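Local coordinates for protein NANS (YJHS), A 9-O-acetyl N-acetylneuraminic acid esterase (Escherichia coli O157:H7 EDL933, PDB 3PT5) that probably hydrolyses the 9-O-acetyl ester of 9-O-acetyl-N-acetylneuraminate, a host sialic acid on which the bacterium can then grow, at residues A27-A32 against W188-F193; A34-G38 against W304-R309; Y89-L93 against Y294-R299; E192-M196 against T238-W242; L278-P282 against R309-S315. All coordinates share one frame; numbering follows the deposited sequence. Where two conformers were deposited one is given.

Contact 1 (A27-A32 against W188-F193); sequences AGQSNA and WMQGEF
Gln29 has its CG turned between its own backbone N and carbonyl carbon (chi1 65°) and runs extended from there towards the 190-193 loop, while Gln190 bends at chi2 so that the two amide planes are nearly parallel, 12° apart. Gln29 OE1 accepts from the backbone N of Gly191 at 2.9 Å, a donor tilted from the carbonyl plane, and weakly from Gln190 NE2. That nitrogen also serves Asp194, and Gln190 OE1 pairs with His203. At the far side of the amide, Gln29 NE2 sits 3.5 Å from Phe193 CD1. Glu192 slides past Gln29 in the opposite direction, bringing its OE1 within 3.2 Å of Gln29 CG. Its other oxygen, OE2, receives Asn31 ND2 over 2.9 Å in a virtually straight bond (177°), which leaves in the Asn31 amide plane but arrives from above the carboxylate plane; Thr238 OG1 binds OE2 as well. A water accepts from Asn31 N and donates to Met189 O and Glu192 OE1. Behind this polar end, Met189 N donates to Ala27 O, and Gln29 N to Met189 O, each at 3.0 Å. Gly28 lays its CA over the six-membered ring of Trp188, 4.1 Å from the centroid. These are the C-terminal ends of neighbouring parallel strands, 20-28 and 182-189, of the central sheet; the Gly-Gln-Ser-Asn sequence that follows the first is consistent with the first conserved block of SGNH hydrolases, which carries the nucleophilic serine.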
# COMPACT_ATOMS: atom_id res chain seq x y z
N ALA A 27 -3.63 -2.40 -0.04
CA ALA A 27 -4.50 -2.12 1.11
C ALA A 27 -3.83 -2.50 2.43
O ALA A 27 -2.80 -3.21 2.46
CB ALA A 27 -5.83 -2.87 0.94
N GLY A 28 -4.41 -2.01 3.53
CA GLY A 28 -3.90 -2.27 4.84
C GLY A 28 -3.70 -1.03 5.67
O GLY A 28 -4.44 -0.06 5.52
N GLN A 29 -2.66 -1.06 6.51
CA GLN A 29 -2.36 0.09 7.37
C GLN A 29 -1.05 0.78 6.97
O GLN A 29 -0.68 0.71 5.81
CB GLN A 29 -2.54 -0.23 8.86
CG GLN A 29 -1.60 -1.24 9.48
CD GLN A 29 -2.14 -1.69 10.84
OE1 GLN A 29 -2.60 -2.80 10.98
NE2 GLN A 29 -2.14 -0.78 11.81
N SER A 30 -0.39 1.46 7.90
CA SER A 30 0.70 2.36 7.55
C SER A 30 1.79 1.78 6.66
O SER A 30 2.28 2.48 5.78
CB SER A 30 1.34 2.98 8.80
OG SER A 30 1.95 1.99 9.59
N ASN A 31 2.18 0.52 6.89
CA ASN A 31 3.33 -0.00 6.13
C ASN A 31 3.01 -0.42 4.69
O ASN A 31 3.91 -0.70 3.91
CB ASN A 31 4.08 -1.08 6.93
CG ASN A 31 4.98 -0.45 7.97
OD1 ASN A 31 5.71 0.51 7.66
ND2 ASN A 31 4.92 -0.95 9.22
N ALA A 32 1.74 -0.38 4.34
CA ALA A 32 1.28 -0.62 2.97
C ALA A 32 1.36 0.66 2.13
O ALA A 32 1.34 0.59 0.90
CB ALA A 32 -0.14 -1.12 2.96
N TRP A 188 -1.42 -6.60 0.49
CA TRP A 188 -1.99 -6.33 1.81
C TRP A 188 -0.86 -6.24 2.82
O TRP A 188 -0.11 -7.19 2.93
CB TRP A 188 -2.87 -7.52 2.17
CG TRP A 188 -3.48 -7.47 3.52
CD1 TRP A 188 -3.08 -8.19 4.61
CD2 TRP A 188 -4.58 -6.64 3.96
NE1 TRP A 188 -3.89 -7.89 5.69
CE2 TRP A 188 -4.79 -6.93 5.33
CE3 TRP A 188 -5.39 -5.67 3.34
CZ2 TRP A 188 -5.80 -6.30 6.08
CZ3 TRP A 188 -6.39 -5.04 4.09
CH2 TRP A 188 -6.58 -5.37 5.45
N MET A 189 -0.76 -5.14 3.58
CA MET A 189 0.16 -5.10 4.71
C MET A 189 -0.59 -4.51 5.85
O MET A 189 -0.88 -3.32 5.85
CB MET A 189 1.42 -4.25 4.44
CG MET A 189 2.30 -4.92 3.42
SD MET A 189 3.72 -4.01 2.89
CE MET A 189 4.74 -4.06 4.36
N GLN A 190 -0.94 -5.37 6.80
CA GLN A 190 -1.75 -4.98 7.93
C GLN A 190 -1.55 -5.96 9.07
O GLN A 190 -1.28 -7.14 8.86
CB GLN A 190 -3.21 -4.97 7.51
CG GLN A 190 -4.13 -4.27 8.48
CD GLN A 190 -4.55 -5.15 9.63
OE1 GLN A 190 -4.67 -6.35 9.47
NE2 GLN A 190 -4.80 -4.55 10.80
N GLY A 191 -1.68 -5.44 10.28
CA GLY A 191 -1.66 -6.26 11.48
C GLY A 191 -1.12 -5.55 12.68
O GLY A 191 -1.46 -5.88 13.83
N GLU A 192 -0.28 -4.54 12.43
CA GLU A 192 0.50 -3.88 13.50
C GLU A 192 -0.36 -3.48 14.70
O GLU A 192 -0.02 -3.79 15.83
CB GLU A 192 1.14 -2.61 12.96
CG GLU A 192 2.39 -2.85 12.08
CD GLU A 192 2.09 -3.06 10.61
OE1 GLU A 192 0.91 -3.15 10.20
OE2 GLU A 192 3.08 -3.16 9.82
N PHE A 193 -1.44 -2.74 14.45
CA PHE A 193 -2.24 -2.25 15.61
C PHE A 193 -2.94 -3.39 16.32
O PHE A 193 -3.11 -3.36 17.56
CB PHE A 193 -3.22 -1.15 15.21
CG PHE A 193 -2.62 0.22 15.24
CD1 PHE A 193 -1.26 0.41 14.99
CD2 PHE A 193 -3.41 1.32 15.54
CE1 PHE A 193 -0.71 1.67 15.03
CE2 PHE A 193 -2.85 2.59 15.59
CZ PHE A 193 -1.51 2.77 15.34
O HOH W 1 0.92 -2.06 7.59

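Contact 2 (A34-G38 against W304-R309); sequences AYGEG and WTTALR
In this SGNH hydrolase the loop following strand 20-28 is clasped to the loop leading into helix 315-335 by one carboxylate, that of the buried Glu37, held between Thr305 and Arg309. Thr305 uses two donors on Glu37 OE2: OG1 at 2.7 Å and the backbone N at 2.8 Å, reaching the oxygen from opposite faces of the carboxylate plane. The hydroxyl comes on the anti side; chi1 of 55° keeps it near its own N, which lets both converge on one atom. Arg309 takes the other oxygen. Its NH2 meets Glu37 OE1 at 2.8 Å, head-on to the C-O bond and within the guanidinium plane, in a salt bridge with an angle of 172° at the hydrogen; Arg309 NE adds a weak bond. A water donates to Glu37 OE2 and Thr306 O and accepts from Arg309 NE. Trp304 covers the guanidinium, its CE3 3.4 Å above the centre, and Ser296 O takes a further bond from NH2. Beside the carboxylate, Tyr35 CD2 packs 3.9 Å from Thr305 CB. With three donors on OE2 and an arginine on OE1, Glu37 is fixed in rotation and probably remains ionised despite its burial.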
# COMPACT_ATOMS: atom_id res chain seq x y z
N ALA A 34 2.28 5.32 2.20
CA ALA A 34 3.39 6.22 2.22
C ALA A 34 3.73 6.68 3.64
O ALA A 34 3.27 7.72 4.09
CB ALA A 34 3.06 7.44 1.31
N TYR A 35 4.53 5.88 4.34
CA TYR A 35 5.06 6.24 5.64
C TYR A 35 6.58 6.32 5.64
O TYR A 35 7.17 6.53 6.66
CB TYR A 35 4.54 5.32 6.72
CG TYR A 35 3.24 5.81 7.35
CD1 TYR A 35 2.03 5.73 6.65
CD2 TYR A 35 3.22 6.39 8.63
CE1 TYR A 35 0.85 6.14 7.21
CE2 TYR A 35 2.03 6.81 9.20
CZ TYR A 35 0.85 6.69 8.48
OH TYR A 35 -0.34 7.12 9.09
N GLY A 36 7.21 6.21 4.46
CA GLY A 36 8.65 6.50 4.37
C GLY A 36 8.92 7.98 4.57
O GLY A 36 8.33 8.82 3.87
N GLU A 37 9.81 8.30 5.52
CA GLU A 37 10.08 9.72 5.87
C GLU A 37 11.25 10.36 5.13
O GLU A 37 11.40 11.59 5.18
CB GLU A 37 10.24 9.88 7.38
CG GLU A 37 8.93 9.81 8.12
CD GLU A 37 9.12 9.79 9.63
OE1 GLU A 37 10.27 9.78 10.15
OE2 GLU A 37 8.09 9.82 10.31
N GLY A 38 12.09 9.56 4.46
CA GLY A 38 13.15 10.12 3.66
C GLY A 38 12.61 10.80 2.40
O GLY A 38 11.54 10.45 1.89
N TRP A 304 7.36 14.90 11.50
CA TRP A 304 7.43 13.44 11.26
C TRP A 304 6.05 12.81 11.40
O TRP A 304 5.09 13.50 11.76
CB TRP A 304 8.48 12.76 12.15
CG TRP A 304 8.26 12.76 13.64
CD1 TRP A 304 7.07 12.72 14.31
CD2 TRP A 304 9.28 12.69 14.63
NE1 TRP A 304 7.30 12.64 15.67
CE2 TRP A 304 8.65 12.64 15.89
CE3 TRP A 304 10.68 12.68 14.58
CZ2 TRP A 304 9.37 12.56 17.08
CZ3 TRP A 304 11.38 12.63 15.76
CH2 TRP A 304 10.73 12.59 16.99
N THR A 305 5.94 11.51 11.11
CA THR A 305 4.66 10.84 11.18
C THR A 305 4.43 10.53 12.66
O THR A 305 3.75 11.30 13.36
CB THR A 305 4.61 9.60 10.26
OG1 THR A 305 5.69 8.72 10.57
CG2 THR A 305 4.68 10.04 8.80
N THR A 306 5.11 9.50 13.14
CA THR A 306 4.87 8.91 14.44
C THR A 306 6.15 9.07 15.29
O THR A 306 7.27 8.98 14.76
CB THR A 306 4.48 7.43 14.20
OG1 THR A 306 3.11 7.35 13.75
CG2 THR A 306 4.70 6.58 15.43
N ALA A 307 6.01 9.34 16.59
CA ALA A 307 7.17 9.43 17.46
C ALA A 307 8.02 8.15 17.48
O ALA A 307 9.25 8.22 17.57
CB ALA A 307 6.76 9.85 18.88
N LEU A 308 7.38 6.99 17.36
CA LEU A 308 8.07 5.70 17.22
C LEU A 308 8.62 5.56 15.81
O LEU A 308 7.87 5.29 14.88
CB LEU A 308 7.10 4.54 17.50
CG LEU A 308 6.73 4.26 18.96
CD1 LEU A 308 5.61 3.21 19.06
CD2 LEU A 308 7.95 3.83 19.79
N ARG A 309 9.92 5.74 15.64
CA ARG A 309 10.51 5.81 14.28
C ARG A 309 10.56 4.45 13.60
O ARG A 309 10.29 4.35 12.40
CB ARG A 309 11.91 6.44 14.31
CG ARG A 309 12.06 7.71 15.20
CD ARG A 309 11.07 8.83 14.81
NE ARG A 309 11.27 9.34 13.44
CZ ARG A 309 12.32 10.08 13.04
NH1 ARG A 309 13.31 10.36 13.89
NH2 ARG A 309 12.39 10.52 11.79
O HOH W 2 8.71 8.48 12.60

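Contact 3 (Y89-L93 against Y294-R299); sequences YHHPL and YGSAYR
Tyr89 O is gripped end-on by Arg299, whose NH2 and NH1 donate to it at 2.9 Å and 3.1 Å. Both nitrogens approach from the same face of the carbonyl plane, while the oxygen itself lies close to the plane of the guanidinium. His90 O and His91 CA lie over one face of that flat group, offset towards its rim. Further bonds fix its rotation: Arg299 NE donates to Glu37 O, and NH2 also to Asn303 O. Closer to the backbone, Arg299 CG packs against Pro92 CD at 3.8 Å. The imidazole of His91, swung opposite its backbone N (chi1 -169°), is held at both nitrogens. NE2 donates to Gly295 O at 3.0 Å in a nearly straight bond of 173° that stays in the ring plane but arrives above the carbonyl plane, and ND1 accepts from Leu93 N. This donor-and-acceptor pattern suggests a neutral ring. The contact joins two irregular loops at the periphery of the fold, one before helix 107-114 and one between strand 265-268 and helix 315-335; the latter makes a short 3-10 turn at 296-298, with Arg299 N bonded to Ser296 O. Two residues on from His91, the methyl CD1 of Leu93 rests over the centre of the Tyr298 ring, 3.7 Å from the centroid and only 12° off the normal, a CH-pi contact. The same methyl meets the Tyr294 ring off-centre. Pro92 CG packs 3.2 Å from Tyr298 O.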
# COMPACT_ATOMS: atom_id res chain seq x y z
N TYR A 89 2.79 15.78 4.46
CA TYR A 89 3.83 15.48 5.43
C TYR A 89 5.21 15.68 4.79
O TYR A 89 5.96 14.70 4.64
CB TYR A 89 3.70 14.05 5.92
CG TYR A 89 2.61 13.84 6.93
CD1 TYR A 89 1.29 13.67 6.53
CD2 TYR A 89 2.91 13.78 8.29
CE1 TYR A 89 0.27 13.44 7.46
CE2 TYR A 89 1.90 13.54 9.23
CZ TYR A 89 0.58 13.40 8.81
OH TYR A 89 -0.43 13.18 9.74
N HIS A 90 5.54 16.90 4.39
CA HIS A 90 6.76 17.15 3.65
C HIS A 90 8.00 16.93 4.49
O HIS A 90 8.01 17.21 5.71
CB HIS A 90 6.83 18.59 3.12
CG HIS A 90 5.60 19.01 2.37
ND1 HIS A 90 4.99 18.22 1.42
CD2 HIS A 90 4.88 20.16 2.42
CE1 HIS A 90 3.93 18.85 0.94
NE2 HIS A 90 3.86 20.04 1.51
N HIS A 91 9.05 16.45 3.81
CA HIS A 91 10.36 16.40 4.39
C HIS A 91 10.88 17.84 4.55
O HIS A 91 10.65 18.68 3.69
CB HIS A 91 11.26 15.62 3.43
CG HIS A 91 12.58 15.28 4.01
ND1 HIS A 91 13.63 16.17 4.05
CD2 HIS A 91 13.03 14.13 4.58
CE1 HIS A 91 14.68 15.59 4.61
NE2 HIS A 91 14.34 14.35 4.94
N PRO A 92 11.55 18.15 5.68
CA PRO A 92 12.08 19.54 5.85
C PRO A 92 12.94 20.07 4.69
O PRO A 92 12.99 21.28 4.46
CB PRO A 92 12.94 19.45 7.12
CG PRO A 92 12.79 18.04 7.65
CD PRO A 92 11.83 17.26 6.82
N LEU A 93 13.65 19.18 4.00
CA LEU A 93 14.61 19.58 2.95
C LEU A 93 14.02 19.37 1.55
O LEU A 93 14.77 19.31 0.56
CB LEU A 93 15.93 18.83 3.11
CG LEU A 93 16.60 18.81 4.50
CD1 LEU A 93 17.89 17.99 4.41
CD2 LEU A 93 16.83 20.24 5.09
N TYR A 294 18.11 12.73 1.28
CA TYR A 294 18.24 13.02 2.70
C TYR A 294 17.16 12.20 3.42
O TYR A 294 15.98 12.24 3.04
CB TYR A 294 18.12 14.53 2.96
CG TYR A 294 19.24 15.32 2.30
CD1 TYR A 294 20.51 15.41 2.89
CD2 TYR A 294 19.04 15.96 1.09
CE1 TYR A 294 21.55 16.10 2.29
CE2 TYR A 294 20.09 16.67 0.46
CZ TYR A 294 21.33 16.73 1.07
OH TYR A 294 22.35 17.44 0.41
N GLY A 295 17.61 11.40 4.37
CA GLY A 295 16.76 10.41 5.04
C GLY A 295 16.02 11.02 6.20
O GLY A 295 15.98 12.24 6.39
N SER A 296 15.45 10.14 7.00
CA SER A 296 14.54 10.52 8.09
C SER A 296 15.18 11.27 9.25
O SER A 296 14.46 11.88 10.06
CB SER A 296 13.87 9.27 8.61
OG SER A 296 14.86 8.44 9.21
N ALA A 297 16.52 11.26 9.32
CA ALA A 297 17.23 11.88 10.42
C ALA A 297 16.93 13.37 10.51
O ALA A 297 17.04 13.94 11.59
CB ALA A 297 18.74 11.66 10.26
N TYR A 298 16.51 13.97 9.39
CA TYR A 298 16.24 15.41 9.33
C TYR A 298 14.87 15.81 9.84
O TYR A 298 14.58 16.99 10.05
CB TYR A 298 16.46 15.95 7.90
CG TYR A 298 17.92 16.04 7.56
CD1 TYR A 298 18.66 17.17 7.95
CD2 TYR A 298 18.57 15.02 6.89
CE1 TYR A 298 19.99 17.28 7.67
CE2 TYR A 298 19.97 15.12 6.59
CZ TYR A 298 20.65 16.27 7.01
OH TYR A 298 21.99 16.45 6.76
N ARG A 299 14.00 14.82 10.05
CA ARG A 299 12.66 15.09 10.57
C ARG A 299 12.64 15.30 12.09
O ARG A 299 13.54 14.87 12.80
CB ARG A 299 11.67 13.99 10.18
CG ARG A 299 11.46 13.91 8.68
CD ARG A 299 10.07 13.49 8.32
NE ARG A 299 9.90 13.27 6.89
CZ ARG A 299 8.73 13.47 6.24
NH1 ARG A 299 8.61 13.22 4.94
NH2 ARG A 299 7.69 13.95 6.90

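Contact 4 (E192-M196 against T238-W242); sequences EFDLM and TTWYW
Trp242 CB touches Leu195 CD1 at 3.8 Å, and the indole that follows reaches across the 192-196 segment. Its five-membered ring lies under Glu192 CG, a CH-pi contact 3.4 Å from the centroid and 7° off the normal. NE1 donates outside the pair, to Ser311 O, which pins the rotation of the ring. CE2 passes 3.7 Å from Glu192 CB, and CE3 again meets Leu195 CD1. Further out, CZ3 comes 3.4 Å from Glu192 O. CH2, at the tip, meets Met196 CE at 3.8 Å and, more loosely, Phe193 CD1. The Met196 sulfur lies at the edge of the six-membered ring, a Met-aromatic contact, while the opposite face from Glu192 is covered by Tyr241 CD2. The Glu192 carboxylate stands steeply to the indole, planes 78° apart, and its OE2 accepts from Thr238 OG1 at 2.7 Å on the anti side, out of the carboxylate plane. Thr239 follows as the N-cap of helix 240-245, its OG1 weakly accepting from Tyr241 N. The contact thus joins the loop after strand 182-189 to the capped start of helix 240-245, at the C-terminal ends of the neighbouring parallel strands 182-189 and 233-236 of the mixed central sheet.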
# COMPACT_ATOMS: atom_id res chain seq x y z
N GLU A 192 -0.28 -4.54 12.43
CA GLU A 192 0.50 -3.88 13.50
C GLU A 192 -0.36 -3.48 14.70
O GLU A 192 -0.02 -3.79 15.83
CB GLU A 192 1.14 -2.61 12.96
CG GLU A 192 2.39 -2.85 12.08
CD GLU A 192 2.09 -3.06 10.61
OE1 GLU A 192 0.91 -3.15 10.20
OE2 GLU A 192 3.08 -3.16 9.82
N PHE A 193 -1.44 -2.74 14.45
CA PHE A 193 -2.24 -2.25 15.61
C PHE A 193 -2.94 -3.39 16.32
O PHE A 193 -3.11 -3.36 17.56
CB PHE A 193 -3.22 -1.15 15.21
CG PHE A 193 -2.62 0.22 15.24
CD1 PHE A 193 -1.26 0.41 14.99
CD2 PHE A 193 -3.41 1.32 15.54
CE1 PHE A 193 -0.71 1.67 15.03
CE2 PHE A 193 -2.85 2.59 15.59
CZ PHE A 193 -1.51 2.77 15.34
N ASP A 194 -3.33 -4.39 15.57
CA ASP A 194 -3.97 -5.58 16.18
C ASP A 194 -3.02 -6.36 17.09
O ASP A 194 -3.47 -7.03 18.02
CB ASP A 194 -4.62 -6.48 15.13
CG ASP A 194 -5.90 -5.87 14.55
OD1 ASP A 194 -6.82 -5.53 15.34
OD2 ASP A 194 -6.01 -5.74 13.32
N LEU A 195 -1.71 -6.26 16.85
CA LEU A 195 -0.72 -6.90 17.72
C LEU A 195 -0.79 -6.40 19.15
O LEU A 195 -0.38 -7.09 20.08
CB LEU A 195 0.69 -6.62 17.23
CG LEU A 195 1.11 -7.14 15.87
CD1 LEU A 195 2.47 -6.54 15.51
CD2 LEU A 195 1.18 -8.63 15.89
N MET A 196 -1.27 -5.17 19.32
CA MET A 196 -1.25 -4.50 20.62
C MET A 196 -2.46 -4.77 21.48
O MET A 196 -2.43 -4.51 22.68
CB MET A 196 -1.14 -2.98 20.40
CG MET A 196 0.16 -2.58 19.78
SD MET A 196 0.36 -0.80 19.81
CE MET A 196 -0.49 -0.34 18.36
N THR A 238 6.08 -7.12 8.61
CA THR A 238 6.16 -5.83 9.28
C THR A 238 7.60 -5.59 9.74
O THR A 238 8.49 -6.40 9.44
CB THR A 238 5.15 -5.74 10.44
OG1 THR A 238 5.14 -4.41 10.98
CG2 THR A 238 5.45 -6.74 11.52
N THR A 239 7.85 -4.45 10.40
CA THR A 239 9.21 -4.09 10.81
C THR A 239 9.66 -4.81 12.07
O THR A 239 8.85 -5.38 12.81
CB THR A 239 9.37 -2.58 11.10
OG1 THR A 239 8.86 -2.28 12.40
CG2 THR A 239 8.66 -1.76 10.05
N TRP A 240 10.96 -4.71 12.34
CA TRP A 240 11.55 -5.40 13.47
C TRP A 240 10.98 -4.92 14.78
O TRP A 240 10.93 -5.69 15.74
CB TRP A 240 13.07 -5.22 13.47
CG TRP A 240 13.60 -3.82 13.61
CD1 TRP A 240 14.04 -3.00 12.58
CD2 TRP A 240 13.84 -3.10 14.82
NE1 TRP A 240 14.52 -1.81 13.10
CE2 TRP A 240 14.41 -1.85 14.47
CE3 TRP A 240 13.62 -3.38 16.19
CZ2 TRP A 240 14.75 -0.88 15.42
CZ3 TRP A 240 13.96 -2.40 17.14
CH2 TRP A 240 14.51 -1.17 16.74
N TYR A 241 10.55 -3.66 14.83
CA TYR A 241 9.94 -3.09 16.06
C TYR A 241 8.75 -3.95 16.51
O TYR A 241 8.64 -4.36 17.71
CB TYR A 241 9.50 -1.63 15.84
CG TYR A 241 8.60 -1.19 16.98
CD1 TYR A 241 9.15 -0.83 18.21
CD2 TYR A 241 7.22 -1.20 16.84
CE1 TYR A 241 8.34 -0.46 19.28
CE2 TYR A 241 6.39 -0.84 17.91
CZ TYR A 241 6.97 -0.48 19.12
OH TYR A 241 6.18 -0.13 20.17
N TRP A 242 7.85 -4.23 15.57
CA TRP A 242 6.59 -4.92 15.87
C TRP A 242 6.84 -6.40 16.21
O TRP A 242 6.30 -6.93 17.17
CB TRP A 242 5.68 -4.79 14.65
CG TRP A 242 5.26 -3.38 14.41
CD1 TRP A 242 5.75 -2.51 13.44
CD2 TRP A 242 4.32 -2.62 15.18
NE1 TRP A 242 5.12 -1.30 13.54
CE2 TRP A 242 4.25 -1.32 14.60
CE3 TRP A 242 3.51 -2.92 16.29
CZ2 TRP A 242 3.40 -0.31 15.09
CZ3 TRP A 242 2.65 -1.91 16.79
CH2 TRP A 242 2.62 -0.62 16.18

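Contact 5 (L278-P282 against R309-S315); sequences LTNAP and RSSHFSS
The Phe313 ring has Leu278 O at its edge, 3.5 Å from CD1; on one face of the His312 ring lies Ser311 OG, with a water at the edge; and the Arg309 guanidinium, held by its salt bridge to Glu37, carries Asn280 O above one face, offset towards the rim, while Pro282 CG touches its NH1 at 3.5 Å. The water at the His312 edge donates to Arg309 O, accepts from Asn280 ND2 and is bonded to His312 ND1, so the Asn280 amide and the imidazole, planes 54° apart, share it without touching at their polar ends. Asn280 ND2 also donates to Tyr35 O, and OD1 takes Glu37 N and a second water that accepts from Ser315 N. Between the backbones, Ser314 N donates to Leu278 O at 2.8 Å and Asn280 N to His312 O at 2.9 Å, a single bridge centred on Thr279 and Phe313. Thr279, with OG1 between its own N and carbonyl carbon (chi1 72°), accepts from Ala281 N at 3.0 Å, closing an ST turn, and pairs with Glu284. His312 lies against Ser30, consistent with the histidine block of SGNH hydrolases. Ser314 is the N-cap of helix 315-335 through Ala317 N; Leu278 leans on Ala317 and Ile321, and Phe313 on Ile322, of that helix, while Thr279 and Ser310 pack on Trp240 of helix 240-245.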
# COMPACT_ATOMS: atom_id res chain seq x y z
N LEU A 278 16.02 -1.12 7.93
CA LEU A 278 14.95 -0.86 6.95
C LEU A 278 13.87 0.12 7.38
O LEU A 278 12.85 0.26 6.68
CB LEU A 278 14.29 -2.14 6.41
CG LEU A 278 15.19 -3.18 5.74
CD1 LEU A 278 14.33 -4.27 5.12
CD2 LEU A 278 16.07 -2.52 4.67
N THR A 279 14.04 0.72 8.54
CA THR A 279 12.99 1.58 9.06
C THR A 279 13.36 3.06 9.03
O THR A 279 14.51 3.42 8.72
CB THR A 279 12.62 1.24 10.53
OG1 THR A 279 13.68 1.69 11.42
CG2 THR A 279 12.36 -0.26 10.69
N ASN A 280 12.40 3.89 9.43
CA ASN A 280 12.65 5.31 9.64
C ASN A 280 13.54 5.64 10.85
O ASN A 280 13.84 6.82 11.08
CB ASN A 280 11.34 6.09 9.79
CG ASN A 280 10.58 6.22 8.49
OD1 ASN A 280 11.18 6.37 7.41
ND2 ASN A 280 9.24 6.25 8.59
N ALA A 281 13.98 4.65 11.62
CA ALA A 281 14.96 4.94 12.68
C ALA A 281 16.15 5.66 12.01
O ALA A 281 16.65 5.18 11.01
CB ALA A 281 15.44 3.67 13.32
N PRO A 282 16.56 6.84 12.53
CA PRO A 282 17.55 7.63 11.78
C PRO A 282 18.80 6.85 11.38
O PRO A 282 19.31 7.02 10.25
CB PRO A 282 17.89 8.74 12.76
CG PRO A 282 16.56 9.03 13.40
CD PRO A 282 15.93 7.65 13.60
N ARG A 309 9.92 5.74 15.64
CA ARG A 309 10.51 5.81 14.28
C ARG A 309 10.56 4.45 13.60
O ARG A 309 10.29 4.35 12.40
CB ARG A 309 11.91 6.44 14.31
CG ARG A 309 12.06 7.71 15.20
CD ARG A 309 11.07 8.83 14.81
NE ARG A 309 11.27 9.34 13.44
CZ ARG A 309 12.32 10.08 13.04
NH1 ARG A 309 13.31 10.36 13.89
NH2 ARG A 309 12.39 10.52 11.79
N SER A 310 10.93 3.44 14.37
CA SER A 310 11.18 2.07 13.87
C SER A 310 9.89 1.30 13.52
O SER A 310 9.94 0.18 13.02
CB SER A 310 11.98 1.27 14.93
OG SER A 310 11.24 1.25 16.15
N SER A 311 8.75 1.94 13.71
CA SER A 311 7.50 1.27 13.42
C SER A 311 7.13 1.23 11.94
O SER A 311 6.20 0.48 11.54
CB SER A 311 6.38 1.91 14.23
OG SER A 311 6.24 3.28 13.86
N HIS A 312 7.81 2.05 11.13
CA HIS A 312 7.57 2.08 9.69
C HIS A 312 8.82 1.89 8.86
O HIS A 312 9.93 2.34 9.24
CB HIS A 312 6.94 3.39 9.27
CG HIS A 312 5.86 3.84 10.16
ND1 HIS A 312 5.83 4.81 11.10
CD2 HIS A 312 4.59 3.29 10.12
CE1 HIS A 312 4.56 4.82 11.62
NE2 HIS A 312 3.84 3.89 11.02
N PHE A 313 8.63 1.24 7.71
CA PHE A 313 9.74 1.07 6.75
C PHE A 313 10.14 2.39 6.12
O PHE A 313 9.31 3.28 5.97
CB PHE A 313 9.34 0.12 5.64
CG PHE A 313 9.14 -1.29 6.10
CD1 PHE A 313 10.25 -2.09 6.46
CD2 PHE A 313 7.86 -1.82 6.10
CE1 PHE A 313 10.05 -3.41 6.86
CE2 PHE A 313 7.64 -3.16 6.48
CZ PHE A 313 8.74 -3.93 6.87
N SER A 314 11.43 2.50 5.81
CA SER A 314 12.00 3.73 5.24
C SER A 314 11.62 3.91 3.78
O SER A 314 11.20 2.96 3.10
CB SER A 314 13.54 3.71 5.34
OG SER A 314 14.10 2.65 4.51
N SER A 315 11.80 5.13 3.29
CA SER A 315 11.60 5.39 1.86
C SER A 315 12.52 4.51 1.01
O SER A 315 12.09 3.95 0.00
CB SER A 315 11.88 6.86 1.57
OG SER A 315 11.02 7.67 2.36
O HOH W 3 12.78 6.92 5.28
O HOH W 4 8.38 6.04 11.39

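Contact 1 is the deepest, at the ends of two central strands, and mixes sheet bonds with a network of side-chain amides, a carboxylate and a water; contact 4 shares Glu192 and Phe193 with it but turns outward to aromatic packing. Contacts 2 and 5 share Arg309 and both fasten the loop before helix 315-335, the first by charge and the second largely by backbone bonds and waters. Contact 3, partly exposed, is the most peripheral and combines an arginine clamp with CH-pi packing; Arg299 ties it to contact 2 through Glu37 O. Segment 309-315 meets all the others: Asn31 bonds to Ser311 and Phe313, Trp242 to Ser311, and Arg309 to Ser296 of contact 3.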